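Local coordinates for protein phycocyanobilin lyase subunit alpha (Nostoc sp. PCC 7120, PDB 5N3U) that associates with CpcF to form a lyase that is probably required for attaching the bilin chromophore to the phycocyanin alpha subunit, the CpcA product, at residues 125-135 against 163-173; 148-157 against 177-188. All blocks are in the same frame, centred on the assembly; numbering follows the deposited sequence. Where two conformers were deposited one is given.

How the contacts relate
Both contacts lie in the run of HEAT repeats, and their centres are about 10 Å apart. Their segments alternate along the chain. Contact 1 is partly buried and lies farther from the chain centre. It joins loop and turn segments with short helical pieces, mostly through aliphatic groups round one phenylalanine ring, plus one histidine hydrogen bond to a carbonyl. Contact 2 is buried and pairs two regular helices that run nearly parallel. Small residues bring those backbones close, and charged residues line one flank. The two contacts touch each other: Ala-135 packs on Tyr-148, and Leu-171 O probably accepts a hydrogen bond from Gln-179.

Contact 1: 125-135 against 163-173; sequences IKLLDGGVAQA and AIPLIQPFLEH
Val-132 sets its CG2 methyl over one face of the Phe-170 ring. CG2 of Val-132 is 3.8 Å from the Phe-170 ring centroid. It lies 10° off the ring normal, a well-centred CH-pi contact. The contact belongs to the helical HEAT-repeat fold, where helix 121-126 and the turns that continue it pack on segment 163-173. The same CG2 also reaches the backbone of Pro-169. Leu-128 CD2 approaches Phe-170 CZ obliquely at 4.1 Å. Ala-135 CB lies 3.9 Å from Phe-170 CE2. Without the Phe-170 ring, as with an alanine here, a gap would probably open between Val-132, Leu-128 and Ala-135, and the Val-132 methyl would lose the ring face it packs on.

With CG anti to the backbone N (chi1 -165°), the His-173 ring reaches segment 125-135. NE2 of His-173 donates to a lone pair of Ala-135 O at 2.9 Å, in the carbonyl plane.

Nearer the start of both segments the packing is aliphatic. Ile-125 and Leu-166 cross at about a right angle, with Ile-125 CG2 3.6 Å from Leu-166 CD1. Ile-125 CD1 rests on Ala-163 CB.

Further out, ND1 of His-173 is hydrogen-bonded to the backbone N of Val-175, so the ring is held through both nitrogens. Tyr-148 of helix 148-157 also meets the Phe-170 ring, with the planes at about 30°. Two turns shape segment 125-135. A type I turn runs from Lys-126 to Asp-129, and a type II turn from Leu-128 to Gly-131. Gly-131 has a positive phi, which favours glycine, and its carbonyl carbon lies 3.7 Å from Phe-170 CZ.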
loop_
_atom_site.group_PDB
_atom_site.type_symbol
_atom_site.label_atom_id
_atom_site.label_comp_id
_atom_site.label_asym_id
_atom_site.label_seq_id
_atom_site.Cartn_x
_atom_site.Cartn_y
_atom_site.Cartn_z
ATOM N N ILE A 125 9.574 -24.671 -26.221
ATOM C CA ILE A 125 10.780 -24.872 -27.071
ATOM C C ILE A 125 10.703 -24.224 -28.442
ATOM O O ILE A 125 11.626 -23.587 -28.918
ATOM C CB ILE A 125 11.115 -26.345 -27.152
ATOM C CG1 ILE A 125 11.746 -26.770 -25.814
ATOM C CG2 ILE A 125 12.114 -26.669 -28.270
ATOM C CD1 ILE A 125 11.930 -28.286 -25.697
ATOM N N LYS A 126 9.533 -24.253 -29.015
ATOM C CA LYS A 126 9.315 -23.624 -30.299
ATOM C C LYS A 126 9.544 -22.119 -30.242
ATOM O O LYS A 126 10.040 -21.511 -31.198
ATOM C CB LYS A 126 7.874 -23.984 -30.696
ATOM C CG LYS A 126 7.329 -23.269 -31.895
ATOM C CD LYS A 126 6.686 -24.250 -32.873
ATOM C CE LYS A 126 5.617 -25.074 -32.224
ATOM N NZ LYS A 126 4.448 -25.170 -33.165
ATOM N N LEU A 127 9.254 -21.461 -29.126
ATOM C CA LEU A 127 9.501 -20.020 -29.057
ATOM C C LEU A 127 10.979 -19.665 -28.970
ATOM O O LEU A 127 11.353 -18.525 -29.134
ATOM C CB LEU A 127 8.711 -19.421 -27.899
ATOM C CG LEU A 127 7.207 -19.505 -27.935
ATOM C CD1 LEU A 127 6.603 -18.764 -26.789
ATOM C CD2 LEU A 127 6.624 -18.904 -29.199
ATOM N N LEU A 128 11.831 -20.641 -28.773
ATOM C CA LEU A 128 13.254 -20.398 -28.882
ATOM C C LEU A 128 13.815 -20.682 -30.306
ATOM O O LEU A 128 15.021 -20.716 -30.495
ATOM C CB LEU A 128 14.003 -21.253 -27.866
ATOM C CG LEU A 128 13.654 -21.128 -26.368
ATOM C CD1 LEU A 128 14.617 -21.953 -25.488
ATOM C CD2 LEU A 128 13.795 -19.701 -25.956
ATOM N N ASP A 129 12.963 -20.957 -31.283
ATOM C CA ASP A 129 13.380 -21.113 -32.721
ATOM C C ASP A 129 14.258 -20.006 -33.176
ATOM O O ASP A 129 14.017 -18.857 -32.892
ATOM C CB ASP A 129 12.184 -21.205 -33.704
ATOM C CG ASP A 129 11.497 -22.623 -33.748
ATOM O OD1 ASP A 129 11.991 -23.620 -33.114
ATOM O OD2 ASP A 129 10.416 -22.741 -34.422
ATOM N N GLY A 130 15.368 -20.365 -33.784
ATOM C CA GLY A 130 16.353 -19.408 -34.255
ATOM C C GLY A 130 17.410 -19.089 -33.238
ATOM O O GLY A 130 18.330 -18.369 -33.570
ATOM N N GLY A 131 17.216 -19.481 -31.971
ATOM C CA GLY A 131 18.190 -19.194 -30.925
ATOM C C GLY A 131 18.486 -17.758 -30.608
ATOM O O GLY A 131 17.684 -16.859 -30.897
ATOM N N VAL A 132 19.696 -17.478 -30.134
ATOM C CA VAL A 132 20.063 -16.115 -29.708
ATOM C C VAL A 132 20.151 -15.181 -30.851
ATOM O O VAL A 132 19.739 -14.022 -30.764
ATOM C CB VAL A 132 21.404 -16.080 -28.945
ATOM C CG1 VAL A 132 22.034 -14.669 -28.889
ATOM C CG2 VAL A 132 21.178 -16.538 -27.568
ATOM N N ALA A 133 20.623 -15.673 -31.981
ATOM C CA ALA A 133 20.760 -14.799 -33.159
ATOM C C ALA A 133 19.432 -14.201 -33.538
ATOM O O ALA A 133 19.404 -13.092 -33.961
ATOM C CB ALA A 133 21.306 -15.585 -34.354
ATOM N N GLN A 134 18.334 -14.930 -33.366
ATOM C CA GLN A 134 17.003 -14.408 -33.752
ATOM C C GLN A 134 16.303 -13.702 -32.636
ATOM O O GLN A 134 15.201 -13.223 -32.841
ATOM C CB GLN A 134 16.146 -15.534 -34.282
ATOM C CG GLN A 134 16.863 -16.164 -35.504
ATOM C CD GLN A 134 15.956 -16.690 -36.595
ATOM O OE1 GLN A 134 14.717 -16.670 -36.499
ATOM N NE2 GLN A 134 16.577 -17.199 -37.623
ATOM N N ALA A 135 16.945 -13.596 -31.460
ATOM C CA ALA A 135 16.307 -13.075 -30.259
ATOM C C ALA A 135 16.493 -11.577 -30.181
ATOM O O ALA A 135 17.079 -11.042 -29.228
ATOM C CB ALA A 135 16.821 -13.788 -29.027
ATOM N N ALA A 163 15.990 -29.326 -23.369
ATOM C CA ALA A 163 16.166 -27.987 -23.891
ATOM C C ALA A 163 17.473 -27.367 -23.540
ATOM O O ALA A 163 17.755 -26.248 -23.991
ATOM C CB ALA A 163 15.002 -27.086 -23.399
ATOM N N ILE A 164 18.260 -28.000 -22.676
ATOM C CA ILE A 164 19.543 -27.431 -22.258
ATOM C C ILE A 164 20.371 -26.828 -23.361
ATOM O O ILE A 164 20.801 -25.721 -23.224
ATOM C CB ILE A 164 20.392 -28.455 -21.453
ATOM C CG1 ILE A 164 19.774 -28.607 -20.064
ATOM C CG2 ILE A 164 21.864 -28.013 -21.348
ATOM C CD1 ILE A 164 20.215 -29.866 -19.287
ATOM N N PRO A 165 20.630 -27.544 -24.466
ATOM C CA PRO A 165 21.513 -26.980 -25.509
ATOM C C PRO A 165 20.879 -25.757 -26.200
ATOM O O PRO A 165 21.585 -24.932 -26.741
ATOM C CB PRO A 165 21.595 -28.078 -26.548
ATOM C CG PRO A 165 20.984 -29.273 -25.987
ATOM C CD PRO A 165 20.184 -28.907 -24.772
ATOM N N LEU A 166 19.529 -25.628 -26.144
ATOM C CA LEU A 166 18.862 -24.448 -26.676
ATOM C C LEU A 166 18.896 -23.281 -25.699
ATOM O O LEU A 166 18.968 -22.140 -26.093
ATOM C CB LEU A 166 17.441 -24.770 -27.008
ATOM C CG LEU A 166 17.170 -25.988 -27.869
ATOM C CD1 LEU A 166 15.649 -26.105 -28.021
ATOM C CD2 LEU A 166 17.813 -25.896 -29.236
ATOM N N ILE A 167 18.944 -23.600 -24.419
ATOM C CA ILE A 167 18.963 -22.648 -23.375
ATOM C C ILE A 167 20.338 -22.072 -23.141
ATOM O O ILE A 167 20.489 -20.845 -22.994
ATOM C CB ILE A 167 18.423 -23.268 -22.066
ATOM C CG1 ILE A 167 16.952 -23.582 -22.214
ATOM C CG2 ILE A 167 18.662 -22.322 -20.900
ATOM C CD1 ILE A 167 16.429 -24.422 -21.099
ATOM N N GLN A 168 21.357 -22.929 -23.122
ATOM C CA GLN A 168 22.712 -22.510 -22.767
ATOM C C GLN A 168 23.274 -21.301 -23.509
ATOM O O GLN A 168 23.768 -20.418 -22.890
ATOM C CB GLN A 168 23.655 -23.699 -22.949
ATOM C CG GLN A 168 25.050 -23.393 -22.445
ATOM C CD GLN A 168 25.869 -24.693 -22.142
ATOM O OE1 GLN A 168 25.375 -25.814 -22.308
ATOM N NE2 GLN A 168 27.058 -24.526 -21.599
ATOM N N PRO A 169 23.024 -21.175 -24.846
ATOM C CA PRO A 169 23.434 -19.997 -25.576
ATOM C C PRO A 169 22.875 -18.658 -25.072
ATOM O O PRO A 169 23.497 -17.574 -25.168
ATOM C CB PRO A 169 22.945 -20.324 -26.975
ATOM C CG PRO A 169 22.987 -21.763 -27.040
ATOM C CD PRO A 169 22.465 -22.174 -25.714
ATOM N N PHE A 170 21.681 -18.689 -24.461
ATOM C CA PHE A 170 21.095 -17.465 -23.927
ATOM C C PHE A 170 21.829 -16.912 -22.765
ATOM O O PHE A 170 21.609 -15.750 -22.372
ATOM C CB PHE A 170 19.586 -17.657 -23.595
ATOM C CG PHE A 170 18.716 -17.754 -24.852
ATOM C CD1 PHE A 170 18.636 -18.923 -25.548
ATOM C CD2 PHE A 170 18.112 -16.625 -25.368
ATOM C CE1 PHE A 170 17.879 -19.009 -26.713
ATOM C CE2 PHE A 170 17.338 -16.687 -26.541
ATOM C CZ PHE A 170 17.215 -17.872 -27.186
ATOM N N LEU A 171 22.782 -17.671 -22.199
ATOM C CA LEU A 171 23.596 -17.012 -21.195
ATOM C C LEU A 171 24.398 -15.832 -21.752
ATOM O O LEU A 171 24.888 -15.026 -20.939
ATOM C CB LEU A 171 24.579 -18.000 -20.544
ATOM C CG LEU A 171 23.996 -19.117 -19.697
ATOM C CD1 LEU A 171 24.955 -20.318 -19.625
ATOM C CD2 LEU A 171 23.638 -18.620 -18.273
ATOM N N GLU A 172 24.623 -15.794 -23.081
ATOM C CA GLU A 172 25.326 -14.664 -23.781
ATOM C C GLU A 172 24.401 -13.726 -24.523
ATOM O O GLU A 172 24.833 -12.873 -25.270
ATOM C CB GLU A 172 26.459 -15.235 -24.735
ATOM C CG GLU A 172 27.412 -16.074 -23.867
ATOM C CD GLU A 172 28.704 -16.554 -24.554
ATOM O OE1 GLU A 172 28.662 -16.676 -25.804
ATOM O OE2 GLU A 172 29.733 -16.858 -23.846
ATOM N N HIS A 173 23.099 -13.826 -24.251
ATOM C CA HIS A 173 22.186 -12.849 -24.843
ATOM C C HIS A 173 22.581 -11.442 -24.378
ATOM O O HIS A 173 22.982 -11.246 -23.238
ATOM C CB HIS A 173 20.727 -13.178 -24.427
ATOM C CG HIS A 173 19.717 -12.453 -25.254
ATOM N ND1 HIS A 173 19.391 -11.154 -25.014
ATOM C CD2 HIS A 173 19.011 -12.825 -26.326
ATOM C CE1 HIS A 173 18.531 -10.726 -25.929
ATOM N NE2 HIS A 173 18.287 -11.739 -26.726
#

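Contact 2: 148-157 against 177-188; sequences YEAVLEALGA and RVQCAAARAMYQ
Glu-149 holds CG anti to its backbone N and stays extended, while Arg-177 bends at chi3 (67°), and this brings carboxylate and guanidinium together as a salt bridge. Arg-177 NE donates to Glu-149 OE1 at 3.0 Å. This bond is fairly straight, lies in the guanidinium plane and uses the syn lone pair of OE1. NH2 of Arg-177 adds weak bonds to both oxygens. The two planes are 61° apart, so the pair is not a flat two-pronged one. A water is hydrogen-bonded to Glu-149 OE2 and to Arg-177 O.

Beside this pair, Ala-181 CB sits 3.5 Å from Glu-149 O. Leu-152 CD1 meets Val-178 CG1 at 4.0 Å, the two side chains crossing at about a right angle.

The two helices run side by side in the HEAT-repeat stack. The axes of segments 148-157 and 177-188 lie 9° from parallel. Their closest approach is 8.0 Å. Gly-156 allows this close fit, because a CB there would collide with Ala-185 CA and Gln-188 OE1. In its absence the Gln-188 amide oxygen packs against the Gly-156 backbone, with OE1 of Gln-188 3.1 Å from Gly-156 C. Ala-185 CB lies 3.4 Å from Leu-152 O.

Along the flank, the extended Arg-184 crosses Glu-153 at about a right angle. Glu-153 CB lies over a face of its guanidinium, offset toward the rim, and Glu-153 CG is 3.8 Å from Arg-184 CD. The main charge partners of Arg-184 are elsewhere: Glu-113 of helix 102-115 pairs with NH2, and Asp-217 of helix 208-221 with NE.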
loop_
_atom_site.group_PDB
_atom_site.type_symbol
_atom_site.label_atom_id
_atom_site.label_comp_id
_atom_site.label_asym_id
_atom_site.label_seq_id
_atom_site.Cartn_x
_atom_site.Cartn_y
_atom_site.Cartn_z
ATOM N N TYR A 148 11.452 -14.117 -23.946
ATOM C CA TYR A 148 12.511 -15.104 -23.635
ATOM C C TYR A 148 12.694 -15.316 -22.162
ATOM O O TYR A 148 12.913 -16.472 -21.719
ATOM C CB TYR A 148 13.843 -14.659 -24.310
ATOM C CG TYR A 148 13.789 -14.765 -25.843
ATOM C CD1 TYR A 148 13.776 -16.003 -26.469
ATOM C CD2 TYR A 148 13.700 -13.639 -26.622
ATOM C CE1 TYR A 148 13.780 -16.114 -27.813
ATOM C CE2 TYR A 148 13.614 -13.727 -27.985
ATOM C CZ TYR A 148 13.653 -14.934 -28.585
ATOM O OH TYR A 148 13.577 -15.071 -29.936
ATOM N N GLU A 149 12.645 -14.253 -21.381
ATOM C CA GLU A 149 12.789 -14.383 -19.974
ATOM C C GLU A 149 11.850 -15.428 -19.382
ATOM O O GLU A 149 12.270 -16.352 -18.683
ATOM C CB GLU A 149 12.626 -13.014 -19.304
ATOM C CG GLU A 149 12.699 -13.000 -17.764
ATOM C CD GLU A 149 12.685 -11.564 -17.153
ATOM O OE1 GLU A 149 12.497 -10.578 -17.892
ATOM O OE2 GLU A 149 12.986 -11.390 -15.940
ATOM N N ALA A 150 10.545 -15.256 -19.633
ATOM C CA ALA A 150 9.520 -16.176 -19.113
ATOM C C ALA A 150 9.632 -17.512 -19.707
ATOM O O ALA A 150 9.445 -18.505 -19.013
ATOM C CB ALA A 150 8.157 -15.576 -19.439
ATOM N N VAL A 151 9.985 -17.633 -20.964
ATOM C CA VAL A 151 10.080 -18.943 -21.598
ATOM C C VAL A 151 11.227 -19.777 -20.986
ATOM O O VAL A 151 11.101 -20.992 -20.712
ATOM C CB VAL A 151 10.297 -18.833 -23.128
ATOM C CG1 VAL A 151 10.790 -20.128 -23.749
ATOM C CG2 VAL A 151 8.999 -18.333 -23.820
ATOM N N LEU A 152 12.349 -19.124 -20.818
ATOM C CA LEU A 152 13.516 -19.817 -20.236
ATOM C C LEU A 152 13.188 -20.214 -18.776
ATOM O O LEU A 152 13.461 -21.310 -18.369
ATOM C CB LEU A 152 14.713 -18.873 -20.230
ATOM C CG LEU A 152 15.313 -18.640 -21.643
ATOM C CD1 LEU A 152 16.163 -17.413 -21.658
ATOM C CD2 LEU A 152 15.956 -19.887 -22.236
ATOM N N GLU A 153 12.661 -19.306 -18.011
ATOM C CA GLU A 153 12.292 -19.613 -16.634
ATOM C C GLU A 153 11.325 -20.778 -16.650
ATOM O O GLU A 153 11.465 -21.727 -15.854
ATOM C CB GLU A 153 11.612 -18.430 -15.997
ATOM C CG GLU A 153 12.601 -17.382 -15.602
ATOM C CD GLU A 153 11.978 -16.245 -14.834
ATOM O OE1 GLU A 153 10.720 -16.118 -14.798
ATOM O OE2 GLU A 153 12.764 -15.454 -14.270
ATOM N N ALA A 154 10.319 -20.724 -17.540
ATOM C CA ALA A 154 9.359 -21.835 -17.571
ATOM C C ALA A 154 9.975 -23.208 -17.886
ATOM O O ALA A 154 9.640 -24.243 -17.278
ATOM C CB ALA A 154 8.263 -21.515 -18.561
ATOM N N LEU A 155 10.944 -23.239 -18.798
ATOM C CA LEU A 155 11.578 -24.471 -19.195
ATOM C C LEU A 155 12.424 -25.039 -18.040
ATOM O O LEU A 155 12.411 -26.253 -17.820
ATOM C CB LEU A 155 12.509 -24.286 -20.410
ATOM C CG LEU A 155 11.712 -24.113 -21.700
ATOM C CD1 LEU A 155 12.622 -23.586 -22.759
ATOM C CD2 LEU A 155 11.059 -25.384 -22.139
ATOM N N GLY A 156 13.035 -24.153 -17.279
ATOM C CA GLY A 156 13.678 -24.596 -16.035
ATOM C C GLY A 156 12.768 -25.199 -15.016
ATOM O O GLY A 156 13.037 -26.310 -14.451
ATOM N N ALA A 157 11.662 -24.503 -14.815
ATOM C CA ALA A 157 10.670 -24.877 -13.786
ATOM C C ALA A 157 9.986 -26.161 -14.085
ATOM O O ALA A 157 9.671 -26.873 -13.167
ATOM C CB ALA A 157 9.640 -23.785 -13.538
ATOM N N ARG A 177 18.358 -9.340 -18.321
ATOM C CA ARG A 177 17.271 -10.151 -17.819
ATOM C C ARG A 177 17.181 -11.459 -18.446
ATOM O O ARG A 177 16.828 -12.450 -17.790
ATOM C CB ARG A 177 15.941 -9.366 -17.955
ATOM C CG ARG A 177 15.963 -8.243 -16.869
ATOM C CD ARG A 177 14.731 -7.313 -16.886
ATOM N NE ARG A 177 13.557 -8.098 -16.488
ATOM C CZ ARG A 177 12.831 -7.991 -15.379
ATOM N NH1 ARG A 177 13.009 -7.029 -14.470
ATOM N NH2 ARG A 177 11.867 -8.880 -15.201
ATOM N N VAL A 178 17.494 -11.537 -19.734
ATOM C CA VAL A 178 17.505 -12.833 -20.437
ATOM C C VAL A 178 18.652 -13.730 -19.923
ATOM O O VAL A 178 18.515 -14.960 -19.768
ATOM C CB VAL A 178 17.553 -12.601 -21.940
ATOM C CG1 VAL A 178 17.720 -13.860 -22.663
ATOM C CG2 VAL A 178 16.259 -11.830 -22.375
ATOM N N GLN A 179 19.804 -13.118 -19.702
ATOM C CA GLN A 179 20.926 -13.925 -19.191
ATOM C C GLN A 179 20.650 -14.497 -17.819
ATOM O O GLN A 179 21.048 -15.641 -17.538
ATOM C CB GLN A 179 22.177 -13.058 -19.104
ATOM C CG GLN A 179 22.640 -12.608 -20.429
ATOM C CD GLN A 179 23.843 -11.688 -20.314
ATOM O OE1 GLN A 179 23.795 -10.636 -19.691
ATOM N NE2 GLN A 179 24.912 -12.096 -20.926
ATOM N N CYS A 180 19.998 -13.717 -16.976
ATOM C CA CYS A 180 19.620 -14.150 -15.639
ATOM C C CYS A 180 18.660 -15.323 -15.676
ATOM O O CYS A 180 18.813 -16.326 -14.940
ATOM C CB CYS A 180 19.030 -12.969 -14.908
ATOM S SG CYS A 180 18.691 -13.196 -13.164
ATOM N N ALA A 181 17.630 -15.221 -16.554
ATOM C CA ALA A 181 16.737 -16.317 -16.728
ATOM C C ALA A 181 17.414 -17.590 -17.221
ATOM O O ALA A 181 17.047 -18.708 -16.783
ATOM C CB ALA A 181 15.622 -15.869 -17.619
ATOM N N ALA A 182 18.376 -17.458 -18.176
ATOM C CA ALA A 182 19.106 -18.586 -18.696
ATOM C C ALA A 182 19.973 -19.199 -17.561
ATOM O O ALA A 182 20.026 -20.412 -17.431
ATOM C CB ALA A 182 19.984 -18.167 -19.854
ATOM N N ALA A 183 20.527 -18.353 -16.695
ATOM C CA ALA A 183 21.286 -18.869 -15.507
ATOM C C ALA A 183 20.440 -19.645 -14.579
ATOM O O ALA A 183 20.734 -20.770 -14.184
ATOM C CB ALA A 183 21.944 -17.748 -14.800
ATOM N N ARG A 184 19.246 -19.115 -14.319
ATOM C CA ARG A 184 18.296 -19.889 -13.554
ATOM C C ARG A 184 17.876 -21.168 -14.100
ATOM O O ARG A 184 17.859 -22.212 -13.409
ATOM C CB ARG A 184 17.051 -19.013 -13.263
ATOM C CG ARG A 184 15.963 -19.721 -12.520
ATOM C CD ARG A 184 14.748 -18.877 -12.813
ATOM N NE ARG A 184 13.545 -18.968 -11.990
ATOM C CZ ARG A 184 12.591 -19.855 -12.081
ATOM N NH1 ARG A 184 12.672 -20.966 -12.872
ATOM N NH2 ARG A 184 11.547 -19.655 -11.274
ATOM N N ALA A 185 17.514 -21.164 -15.360
ATOM C CA ALA A 185 17.141 -22.393 -15.992
ATOM C C ALA A 185 18.300 -23.404 -16.070
ATOM O O ALA A 185 18.127 -24.597 -15.798
ATOM C CB ALA A 185 16.627 -22.150 -17.359
ATOM N N MET A 186 19.485 -22.893 -16.372
ATOM C CA MET A 186 20.609 -23.809 -16.445
ATOM C C MET A 186 20.882 -24.503 -15.103
ATOM O O MET A 186 21.169 -25.717 -15.050
ATOM C CB MET A 186 21.807 -23.054 -16.968
ATOM C CG MET A 186 21.808 -22.793 -18.500
ATOM S SD MET A 186 21.672 -24.231 -19.519
ATOM C CE MET A 186 23.310 -25.061 -19.241
ATOM N N TYR A 187 20.846 -23.738 -14.041
ATOM C CA TYR A 187 20.957 -24.340 -12.717
ATOM C C TYR A 187 19.879 -25.376 -12.413
ATOM O O TYR A 187 20.138 -26.512 -11.959
ATOM C CB TYR A 187 20.990 -23.296 -11.657
ATOM C CG TYR A 187 21.282 -23.959 -10.301
ATOM C CD1 TYR A 187 20.243 -24.468 -9.504
ATOM C CD2 TYR A 187 22.579 -24.112 -9.862
ATOM C CE1 TYR A 187 20.514 -25.086 -8.279
ATOM C CE2 TYR A 187 22.863 -24.729 -8.642
ATOM C CZ TYR A 187 21.837 -25.223 -7.867
ATOM O OH TYR A 187 22.079 -25.847 -6.666
ATOM N N GLN A 188 18.622 -25.049 -12.703
ATOM C CA GLN A 188 17.588 -25.995 -12.442
ATOM C C GLN A 188 17.728 -27.229 -13.176
ATOM O O GLN A 188 17.454 -28.283 -12.649
ATOM C CB GLN A 188 16.181 -25.411 -12.712
ATOM C CG GLN A 188 15.794 -24.371 -11.755
ATOM C CD GLN A 188 14.402 -23.771 -12.108
ATOM O OE1 GLN A 188 14.215 -23.134 -13.147
ATOM N NE2 GLN A 188 13.493 -23.936 -11.256
HETATM O O HOH W 1 15.348 -12.515 -15.483
#